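Local atomic coordinates of Cwp19 (Clostridioides difficile, PDB entry 5OQ3), a protein that probably cleaves bacterial cell-wall peptidoglycan as an N-acetylmuramoyl-L-alanine amidase, the part described here being its TIM-barrel glycoside hydrolase domain. Residues L57-K62 with H113-E118; Y126-A131 with Y158-G163; W150-G155 with V197-T202. All blocks are in the same frame, centred on the assembly; numbering follows the deposited sequence.

Contact 1: residues L57-K62 with H113-E118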
loop_
_atom_site.group_PDB
_atom_site.type_symbol
_atom_site.label_atom_id
_atom_site.label_comp_id
_atom_site.label_asym_id
_atom_site.label_seq_id
_atom_site.Cartn_x
_atom_site.Cartn_y
_atom_site.Cartn_z
ATOM N N LEU A 57 -7.819 -2.688 -18.869
ATOM C CA LEU A 57 -8.140 -2.579 -17.447
ATOM C C LEU A 57 -8.523 -1.131 -17.102
ATOM O O LEU A 57 -9.561 -0.890 -16.495
ATOM C CB LEU A 57 -7.020 -3.144 -16.592
ATOM C CG LEU A 57 -7.180 -3.048 -15.068
ATOM C CD1 LEU A 57 -8.420 -3.835 -14.631
ATOM C CD2 LEU A 57 -5.939 -3.554 -14.367
ATOM N N LEU A 58 -7.719 -0.156 -17.528
ATOM C CA LEU A 58 -8.076 1.219 -17.233
ATOM C C LEU A 58 -9.411 1.600 -17.833
ATOM O O LEU A 58 -10.174 2.356 -17.227
ATOM C CB LEU A 58 -7.023 2.156 -17.742
ATOM C CG LEU A 58 -5.662 2.143 -17.075
ATOM C CD1 LEU A 58 -4.923 3.377 -17.516
ATOM C CD2 LEU A 58 -5.771 2.158 -15.559
ATOM N N ASP A 59 -9.674 1.117 -19.059
ATOM C CA ASP A 59 -10.943 1.473 -19.676
ATOM C C ASP A 59 -12.124 0.980 -18.832
ATOM O O ASP A 59 -13.100 1.692 -18.652
ATOM C CB ASP A 59 -11.078 0.857 -21.078
ATOM C CG ASP A 59 -10.186 1.496 -22.127
ATOM O OD1 ASP A 59 -9.725 2.643 -21.941
ATOM O OD2 ASP A 59 -10.020 0.841 -23.187
ATOM N N LYS A 60 -12.020 -0.230 -18.313
ATOM C CA LYS A 60 -13.096 -0.790 -17.517
ATOM C C LYS A 60 -13.222 0.004 -16.183
ATOM O O LYS A 60 -14.325 0.349 -15.775
ATOM C CB LYS A 60 -12.852 -2.285 -17.290
ATOM C CG LYS A 60 -14.082 -3.106 -16.907
ATOM C CD LYS A 60 -14.991 -3.471 -18.089
ATOM C CE LYS A 60 -14.493 -4.614 -19.000
ATOM N NZ LYS A 60 -14.557 -5.986 -18.406
ATOM N N LEU A 61 -12.096 0.346 -15.556
ATOM C CA LEU A 61 -12.154 1.130 -14.316
ATOM C C LEU A 61 -12.769 2.515 -14.555
ATOM O O LEU A 61 -13.636 2.945 -13.807
ATOM C CB LEU A 61 -10.760 1.255 -13.728
ATOM C CG LEU A 61 -10.051 -0.043 -13.323
ATOM C CD1 LEU A 61 -8.619 0.239 -12.887
ATOM C CD2 LEU A 61 -10.830 -0.758 -12.244
ATOM N N LYS A 62 -12.333 3.181 -15.623
ATOM C CA LYS A 62 -12.844 4.503 -15.908
ATOM C C LYS A 62 -14.357 4.440 -16.124
ATOM O O LYS A 62 -15.110 5.318 -15.696
ATOM C CB LYS A 62 -12.140 5.140 -17.093
ATOM C CG LYS A 62 -12.731 6.494 -17.373
ATOM C CD LYS A 62 -11.886 7.415 -18.163
ATOM C CE LYS A 62 -12.480 8.813 -18.127
ATOM N NZ LYS A 62 -11.853 9.610 -19.205
ATOM N N HIS A 113 -3.013 9.145 -17.597
ATOM C CA HIS A 113 -3.268 10.556 -17.757
ATOM C C HIS A 113 -4.119 10.908 -18.984
ATOM O O HIS A 113 -4.940 11.828 -18.931
ATOM C CB HIS A 113 -1.961 11.291 -17.797
ATOM C CG HIS A 113 -1.286 11.360 -16.452
ATOM N ND1 HIS A 113 0.021 11.793 -16.290
ATOM C CD2 HIS A 113 -1.740 11.070 -15.206
ATOM C CE1 HIS A 113 0.312 11.815 -14.998
ATOM N NE2 HIS A 113 -0.740 11.384 -14.317
ATOM N N LYS A 114 -3.934 10.164 -20.082
ATOM C CA LYS A 114 -4.767 10.428 -21.282
ATOM C C LYS A 114 -6.239 10.149 -21.011
ATOM O O LYS A 114 -7.104 10.692 -21.706
ATOM C CB LYS A 114 -4.257 9.587 -22.475
ATOM C CG LYS A 114 -3.009 10.230 -23.066
ATOM C CD LYS A 114 -2.545 9.554 -24.347
ATOM C CE LYS A 114 -2.083 8.136 -24.115
ATOM N NZ LYS A 114 -1.590 7.564 -25.387
ATOM N N ARG A 115 -6.532 9.303 -20.024
ATOM C CA ARG A 115 -7.887 9.000 -19.623
ATOM C C ARG A 115 -8.368 9.874 -18.433
ATOM O O ARG A 115 -9.418 9.604 -17.852
ATOM C CB ARG A 115 -7.988 7.528 -19.252
ATOM C CG ARG A 115 -7.870 6.608 -20.448
ATOM C CD ARG A 115 -7.629 5.184 -19.994
ATOM N NE ARG A 115 -7.605 4.294 -21.131
ATOM C CZ ARG A 115 -6.602 4.171 -21.988
ATOM N NH1 ARG A 115 -5.472 4.856 -21.845
ATOM N NH2 ARG A 115 -6.720 3.344 -23.024
ATOM N N GLY A 116 -7.637 10.915 -18.079
ATOM C CA GLY A 116 -8.030 11.787 -16.991
ATOM C C GLY A 116 -7.960 11.135 -15.622
ATOM O O GLY A 116 -8.678 11.550 -14.709
ATOM N N MET A 117 -7.092 10.118 -15.489
ATOM C CA MET A 117 -6.931 9.409 -14.233
ATOM C C MET A 117 -5.597 9.769 -13.597
ATOM O O MET A 117 -4.601 9.928 -14.294
ATOM C CB MET A 117 -6.970 7.909 -14.452
ATOM C CG MET A 117 -8.256 7.435 -15.102
ATOM S SD MET A 117 -8.342 5.757 -15.644
ATOM C CE MET A 117 -8.663 4.898 -14.125
ATOM N N GLU A 118 -5.599 9.934 -12.277
ATOM C CA GLU A 118 -4.375 10.137 -11.531
ATOM C C GLU A 118 -3.668 8.803 -11.311
ATOM O O GLU A 118 -4.292 7.719 -11.391
ATOM C CB GLU A 118 -4.653 10.819 -10.184
ATOM C CG GLU A 118 -5.389 12.140 -10.303
ATOM C CD GLU A 118 -4.516 13.333 -10.260
ATOM O OE1 GLU A 118 -3.661 13.420 -9.369
ATOM O OE2 GLU A 118 -4.746 14.261 -11.055
HETATM O O HOH W 1 -8.218 1.234 -24.865
#

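Contact 2: residues Y126-A131 with Y158-G163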
loop_
_atom_site.group_PDB
_atom_site.type_symbol
_atom_site.label_atom_id
_atom_site.label_comp_id
_atom_site.label_asym_id
_atom_site.label_seq_id
_atom_site.Cartn_x
_atom_site.Cartn_y
_atom_site.Cartn_z
ATOM N N TYR A 126 9.910 -2.653 2.856
ATOM C CA TYR A 126 10.877 -3.544 3.541
ATOM C C TYR A 126 10.929 -4.995 3.014
ATOM O O TYR A 126 11.861 -5.688 3.358
ATOM C CB TYR A 126 10.627 -3.631 5.048
ATOM C CG TYR A 126 10.447 -2.296 5.773
ATOM C CD1 TYR A 126 11.463 -1.359 5.856
ATOM C CD2 TYR A 126 9.261 -2.014 6.416
ATOM C CE1 TYR A 126 11.294 -0.170 6.542
ATOM C CE2 TYR A 126 9.082 -0.848 7.137
ATOM C CZ TYR A 126 10.115 0.073 7.210
ATOM O OH TYR A 126 9.900 1.220 7.919
ATOM N N ARG A 127 9.955 -5.445 2.206
ATOM C CA ARG A 127 9.984 -6.823 1.752
ATOM C C ARG A 127 11.192 -7.050 0.880
ATOM O O ARG A 127 11.514 -6.228 0.009
ATOM C CB ARG A 127 8.706 -7.108 0.953
ATOM C CG ARG A 127 8.702 -8.411 0.124
ATOM C CD ARG A 127 7.450 -8.505 -0.737
ATOM N NE ARG A 127 6.264 -8.728 0.076
ATOM C CZ ARG A 127 5.019 -8.419 -0.289
ATOM N NH1 ARG A 127 4.760 -7.910 -1.488
ATOM N NH2 ARG A 127 4.010 -8.656 0.547
ATOM N N ILE A 128 11.808 -8.215 1.050
ATOM C CA ILE A 128 12.856 -8.702 0.133
ATOM C C ILE A 128 12.427 -10.019 -0.524
ATOM O O ILE A 128 12.400 -10.084 -1.720
ATOM C CB ILE A 128 14.249 -8.875 0.796
ATOM C CG1 ILE A 128 14.716 -7.590 1.485
ATOM C CG2 ILE A 128 15.256 -9.329 -0.259
ATOM C CD1 ILE A 128 15.878 -7.797 2.419
ATOM N N THR A 129 12.116 -11.048 0.257
ATOM C CA THR A 129 11.768 -12.348 -0.314
ATOM C C THR A 129 10.385 -12.809 0.057
ATOM O O THR A 129 9.803 -12.311 1.014
ATOM C CB THR A 129 12.747 -13.450 0.141
ATOM O OG1 THR A 129 12.655 -13.619 1.554
ATOM C CG2 THR A 129 14.161 -13.125 -0.254
ATOM N N MET A 130 9.915 -13.819 -0.680
ATOM C CA MET A 130 8.735 -14.597 -0.335
ATOM C C MET A 130 9.184 -15.877 0.354
ATOM O O MET A 130 10.379 -16.181 0.428
ATOM C CB MET A 130 7.906 -14.962 -1.574
ATOM C CG MET A 130 7.584 -13.824 -2.507
ATOM S SD MET A 130 7.004 -12.370 -1.655
ATOM C CE MET A 130 5.816 -11.735 -2.794
ATOM N N ALA A 131 8.215 -16.624 0.870
ATOM C CA ALA A 131 8.508 -17.769 1.713
ATOM C C ALA A 131 9.518 -18.709 1.072
ATOM O O ALA A 131 9.375 -19.094 -0.092
ATOM C CB ALA A 131 7.229 -18.552 1.999
ATOM N N TYR A 158 12.894 -12.773 4.305
ATOM C CA TYR A 158 13.880 -11.743 4.582
ATOM C C TYR A 158 13.321 -10.359 4.315
ATOM O O TYR A 158 12.517 -10.164 3.388
ATOM C CB TYR A 158 15.146 -11.934 3.747
ATOM C CG TYR A 158 15.929 -13.188 4.041
ATOM C CD1 TYR A 158 15.608 -14.401 3.450
ATOM C CD2 TYR A 158 17.031 -13.145 4.890
ATOM C CE1 TYR A 158 16.368 -15.545 3.695
ATOM C CE2 TYR A 158 17.791 -14.283 5.159
ATOM C CZ TYR A 158 17.458 -15.472 4.553
ATOM O OH TYR A 158 18.197 -16.632 4.795
ATOM N N TYR A 159 13.795 -9.399 5.124
ATOM C CA TYR A 159 13.312 -8.008 5.180
ATOM C C TYR A 159 14.468 -7.073 5.345
ATOM O O TYR A 159 15.451 -7.409 6.009
ATOM C CB TYR A 159 12.385 -7.871 6.401
ATOM C CG TYR A 159 11.186 -8.760 6.370
ATOM C CD1 TYR A 159 11.270 -10.055 6.825
ATOM C CD2 TYR A 159 9.943 -8.308 5.910
ATOM C CE1 TYR A 159 10.172 -10.893 6.761
ATOM C CE2 TYR A 159 8.840 -9.145 5.838
ATOM C CZ TYR A 159 8.950 -10.417 6.318
ATOM O OH TYR A 159 7.821 -11.214 6.262
ATOM N N TYR A 160 14.307 -5.850 4.832
ATOM C CA TYR A 160 15.209 -4.772 5.234
ATOM C C TYR A 160 14.897 -4.380 6.684
ATOM O O TYR A 160 13.727 -4.405 7.086
ATOM C CB TYR A 160 15.100 -3.562 4.334
ATOM C CG TYR A 160 15.531 -3.835 2.919
ATOM C CD1 TYR A 160 16.879 -4.115 2.609
ATOM C CD2 TYR A 160 14.612 -3.899 1.904
ATOM C CE1 TYR A 160 17.258 -4.419 1.328
ATOM C CE2 TYR A 160 14.983 -4.169 0.600
ATOM C CZ TYR A 160 16.320 -4.453 0.318
ATOM O OH TYR A 160 16.694 -4.723 -0.977
ATOM N N ASP A 161 15.917 -4.020 7.437
ATOM C CA ASP A 161 15.777 -3.633 8.850
ATOM C C ASP A 161 15.297 -2.189 8.968
ATOM O O ASP A 161 16.060 -1.247 8.675
ATOM C CB ASP A 161 17.150 -3.806 9.531
ATOM C CG ASP A 161 17.134 -3.615 11.035
ATOM O OD1 ASP A 161 16.151 -3.031 11.574
ATOM O OD2 ASP A 161 18.128 -4.111 11.626
ATOM N N PRO A 162 14.053 -1.979 9.429
ATOM C CA PRO A 162 13.546 -0.599 9.532
ATOM C C PRO A 162 14.339 0.283 10.488
ATOM O O PRO A 162 14.185 1.539 10.417
ATOM C CB PRO A 162 12.100 -0.802 9.993
ATOM C CG PRO A 162 11.752 -2.223 9.655
ATOM C CD PRO A 162 13.041 -2.973 9.807
ATOM N N GLY A 163 15.132 -0.315 11.376
ATOM C CA GLY A 163 15.890 0.441 12.343
ATOM C C GLY A 163 17.230 0.966 11.916
ATOM O O GLY A 163 17.841 1.690 12.701
HETATM O O HOH W 2 12.033 2.531 8.905
HETATM O O HOH W 3 9.759 -10.295 2.816
#

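Contact 3: residues W150-G155 with V197-T202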
loop_
_atom_site.group_PDB
_atom_site.type_symbol
_atom_site.label_atom_id
_atom_site.label_comp_id
_atom_site.label_asym_id
_atom_site.label_seq_id
_atom_site.Cartn_x
_atom_site.Cartn_y
_atom_site.Cartn_z
ATOM N N TRP A 150 22.021 -4.998 6.070
ATOM C CA TRP A 150 20.668 -4.404 6.042
ATOM C C TRP A 150 19.564 -5.417 6.221
ATOM O O TRP A 150 18.393 -5.008 6.324
ATOM C CB TRP A 150 20.438 -3.712 4.728
ATOM C CG TRP A 150 21.288 -2.494 4.444
ATOM C CD1 TRP A 150 22.301 -1.976 5.192
ATOM C CD2 TRP A 150 21.182 -1.672 3.288
ATOM N NE1 TRP A 150 22.803 -0.881 4.592
ATOM C CE2 TRP A 150 22.171 -0.684 3.398
ATOM C CE3 TRP A 150 20.397 -1.718 2.131
ATOM C CZ2 TRP A 150 22.342 0.319 2.419
ATOM C CZ3 TRP A 150 20.569 -0.753 1.184
ATOM C CH2 TRP A 150 21.539 0.238 1.318
ATOM N N VAL A 151 19.890 -6.714 6.189
ATOM C CA VAL A 151 18.877 -7.725 5.978
ATOM C C VAL A 151 18.627 -8.512 7.266
ATOM O O VAL A 151 19.575 -8.941 7.925
ATOM C CB VAL A 151 19.362 -8.704 4.866
ATOM C CG1 VAL A 151 18.408 -9.852 4.678
ATOM C CG2 VAL A 151 19.598 -7.960 3.573
ATOM N N VAL A 152 17.344 -8.761 7.556
ATOM C CA VAL A 152 16.940 -9.549 8.711
ATOM C C VAL A 152 16.037 -10.686 8.236
ATOM O O VAL A 152 15.085 -10.441 7.490
ATOM C CB VAL A 152 16.182 -8.682 9.756
ATOM C CG1 VAL A 152 15.623 -9.503 10.882
ATOM C CG2 VAL A 152 17.044 -7.579 10.326
ATOM N N LYS A 153 16.293 -11.891 8.731
ATOM C CA LYS A 153 15.443 -13.030 8.465
ATOM C C LYS A 153 14.388 -13.131 9.549
ATOM O O LYS A 153 14.698 -13.080 10.752
ATOM C CB LYS A 153 16.276 -14.329 8.431
ATOM C CG LYS A 153 15.527 -15.498 7.836
ATOM C CD LYS A 153 16.367 -16.746 7.789
ATOM C CE LYS A 153 15.588 -17.832 7.077
ATOM N NZ LYS A 153 16.375 -19.054 6.823
ATOM N N HIS A 154 13.125 -13.288 9.123
ATOM C CA HIS A 154 11.997 -13.467 10.047
ATOM C C HIS A 154 11.186 -14.606 9.510
ATOM O O HIS A 154 10.678 -14.500 8.392
ATOM C CB HIS A 154 11.166 -12.176 10.142
ATOM C CG HIS A 154 9.995 -12.294 11.076
ATOM N ND1 HIS A 154 8.736 -12.720 10.665
ATOM C CD2 HIS A 154 9.906 -12.084 12.410
ATOM C CE1 HIS A 154 7.929 -12.761 11.711
ATOM N NE2 HIS A 154 8.603 -12.360 12.778
ATOM N N GLY A 155 11.075 -15.703 10.271
ATOM C CA GLY A 155 10.485 -16.926 9.774
ATOM C C GLY A 155 11.239 -17.399 8.540
ATOM O O GLY A 155 12.466 -17.521 8.549
ATOM N N VAL A 197 5.664 -9.321 15.869
ATOM C CA VAL A 197 5.945 -8.776 17.170
ATOM C C VAL A 197 7.435 -8.862 17.390
ATOM O O VAL A 197 8.007 -7.883 17.836
ATOM C CB VAL A 197 5.132 -9.415 18.325
ATOM C CG1 VAL A 197 3.630 -9.189 18.125
ATOM C CG2 VAL A 197 5.441 -10.897 18.501
ATOM N N SER A 198 8.025 -10.028 17.075
ATOM C CA SER A 198 9.424 -10.240 17.194
ATOM C C SER A 198 10.143 -10.027 15.847
ATOM O O SER A 198 9.590 -10.141 14.758
ATOM C CB SER A 198 9.738 -11.619 17.746
ATOM O OG SER A 198 9.700 -12.659 16.791
ATOM N N PHE A 199 11.415 -9.722 15.943
ATOM C CA PHE A 199 12.207 -9.409 14.764
ATOM C C PHE A 199 13.636 -9.379 15.266
ATOM O O PHE A 199 13.870 -8.823 16.334
ATOM C CB PHE A 199 11.823 -8.030 14.272
ATOM C CG PHE A 199 12.362 -7.653 12.926
ATOM C CD1 PHE A 199 11.963 -8.293 11.782
ATOM C CD2 PHE A 199 13.212 -6.588 12.807
ATOM C CE1 PHE A 199 12.397 -7.881 10.555
ATOM C CE2 PHE A 199 13.655 -6.160 11.560
ATOM C CZ PHE A 199 13.238 -6.801 10.433
ATOM N N ASN A 200 14.580 -9.938 14.511
ATOM C CA ASN A 200 15.945 -10.078 14.991
ATOM C C ASN A 200 16.770 -8.822 14.736
ATOM O O ASN A 200 17.683 -8.808 13.900
ATOM C CB ASN A 200 16.613 -11.298 14.364
ATOM C CG ASN A 200 17.948 -11.600 14.997
ATOM O OD1 ASN A 200 18.376 -10.912 15.935
ATOM N ND2 ASN A 200 18.617 -12.616 14.485
ATOM N N ASP A 201 16.419 -7.782 15.488
ATOM C CA ASP A 201 17.069 -6.477 15.407
ATOM C C ASP A 201 17.764 -6.090 16.688
ATOM O O ASP A 201 17.995 -4.910 16.910
ATOM C CB ASP A 201 16.076 -5.375 15.018
ATOM C CG ASP A 201 14.924 -5.225 15.979
ATOM O OD1 ASP A 201 14.906 -5.936 17.023
ATOM O OD2 ASP A 201 14.028 -4.380 15.706
ATOM N N THR A 202 18.124 -7.040 17.534
ATOM C CA THR A 202 18.738 -6.681 18.822
ATOM C C THR A 202 19.979 -5.825 18.641
ATOM O O THR A 202 20.167 -4.860 19.381
ATOM C CB THR A 202 19.077 -7.924 19.610
ATOM O OG1 THR A 202 17.886 -8.714 19.701
ATOM C CG2 THR A 202 19.615 -7.574 20.966
HETATM O O HOH W 4 13.449 -11.874 12.841
HETATM O O HOH W 5 16.983 -14.006 12.045
HETATM O O HOH W 6 6.978 -12.478 15.304
#

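Contact 1: residues L57-K62 with H113-E118
Arg115 lies across Leu58 at about a right angle, its CD resting 3.8 Å from Leu58 CB, and reaches Asp59 beyond it. The chain is extended from CG to NE, so its methylenes cover the leucine while the charged end arrives at the carboxylate. There NE gives a nearly straight bond to Asp59 OD1 (2.8 Å, 167°), forming a salt bridge; NH2 adds only a weak bond to the same oxygen. Asp59 OD1 lies in the guanidinium plane, but the two flat groups are not coplanar: their planes stand 32° apart and the donor meets the syn side of the oxygen from somewhat outside the carboxylate plane. A water bridges Asp59 OD2 and, weakly, Arg115 NH2.

Lys62 crosses Arg115 obliquely, its CD near Arg115 CB. With CG anti to the backbone N (chi1 178°) and the chain extended beyond it, the amine comes within 2.8 Å of Arg115 O, hydrogen-bonding from above the carbonyl plane. That carbonyl belongs to the turn that ends helix 104-114, where a lysine would be expected to interact favourably with the partial negative charge. Gly116, the C-prime residue of a Schellman motif, adopts the positive phi that glycine tolerates easily and turns the chain toward Met117.

Met117 fills the apolar floor. Its flexible, unbranched thioether bends at the last torsion: SD lies 4.1 Å from Lys62 CB, and CE is 4.2 Å from both Leu58 CD2 and Leu61 CB.

The contact joins helix 47-63 to the turn that follows helix 104-114 and leads into strand 118-123. Glu111 gives Arg115 NH1 a second acidic partner. Inward, Leu61 packs on strand 27-32 and helix 364-369, and Met117 on Ile66, just before Glu118 pairs with Asn67 and Ala69.

Contact 2: residues Y126-A131 with Y158-G163
Pro162 leans its CB-CG edge on one face of the Tyr126 ring, its CG 3.7 Å from the ring centroid and only 9° off the normal, a CH-pi contact in which CB also touches CZ. A rigid proline ring suits this place, offering polarised C-H bonds to the aromatic face. The second such contact runs the opposite way between the segments: Ile128 CG1 stands over one face of Tyr160, 3.6 Å from its centroid and displaced toward the rim, while CD1 reaches back to the backbone at Tyr159 and Tyr160.

Alongside these contacts the backbones run antiparallel. Arg127 and Tyr159 form a single non-hydrogen-bonded pair, flanked by Tyr160 N to Tyr126 O (2.9 Å) and Ile128 N to Tyr158 O (3.1 Å). Tyr158 O also accepts from Thr129 N at 3.3 Å, both donors coming from the same face of its plane, and a water bridges it to Thr129 O. Thr129 continues the pairing with its side chain: OG1, placed between the backbone N and carbonyl carbon (chi1 63°), accepts from Tyr158 N at 2.9 Å and sits at the edge of the Tyr158 ring.

A second shell fixes these groups. Asp161 makes an Asx turn to Gly163 N, shaping the chain round Pro162, and a water links Tyr126 OH with Pro162 O. Tyr160 OH bonds to Ser77; Arg127 reaches Pro75 O and makes a cation-pi contact with Tyr192. Tyr126 packs on Val222 and Leu225 of helix 214-236.

Residues 126-129 thus lie along the edge of strand 157-160 opposite strand 151-154, joined by a single bridge, in an elaborated beta-alpha loop following strand 118-123. It lies at the C-terminal end of the barrel strands, the end that bears the active site in TIM-barrel enzymes.

Contact 3: residues W150-G155 with V197-T202
Val152 and His154 meet Phe199 and Ser198 without a single direct hydrogen bond; water does the polar joining. Lys153 O receives two waters: one, at 2.7 Å, accepts from Asn200 N, and the other from ND2, the amide donor that suits asparagine here. A third water lies in the plane of the His154 ring, 3.0 Å from NE2, and accepts from Ser198 N.

Direct contact is mostly apolar. Val152 CG1 stands over one face of Phe199, 3.7 Å from the ring centroid and 16° off its normal, a CH-pi contact for which phenylalanine supplies the flat surface. The compact, branched valine presents its two methyls to the ring and to Asn200. His154, with CG anti to the backbone N (chi1 180°), has its imidazole by the loop, CD2 3.1 Å from Ser198 O but making no hydrogen bond to it. Asn200 centres an inverse gamma turn, which bends the loop just before helix 202-208.

Strand 151-154 pairs on one side with strand 157-160. The loop 197-202, coming from barrel strand 186-189, lies against it, with Phe199 also packed edge-to-face with Tyr194, on Pro162 and on Arg218 of helix 214-236.

From the N terminus, contact 1 closes first, bringing helix 47-63 against the turn after helix 104-114, with strand 68-74 between them in the chain. Only then does the chain pass through strand 118-123 and open contact 2, so the two are in series, on opposite sides of the chain's centre with centres about 33 Å apart. Contacts 2 and 3 cross: residues 150-155 fall within the loop that contact 2 closes, whereas 197-202 come after 158-163. They also touch: Val152 pairs with Tyr159 in the hairpin of strands 151-154 and 157-160, and Trp150 with Asp161 just beyond its strands. That hairpin thus links the loops following barrel strands 118-123 and 186-189, far from contact 1.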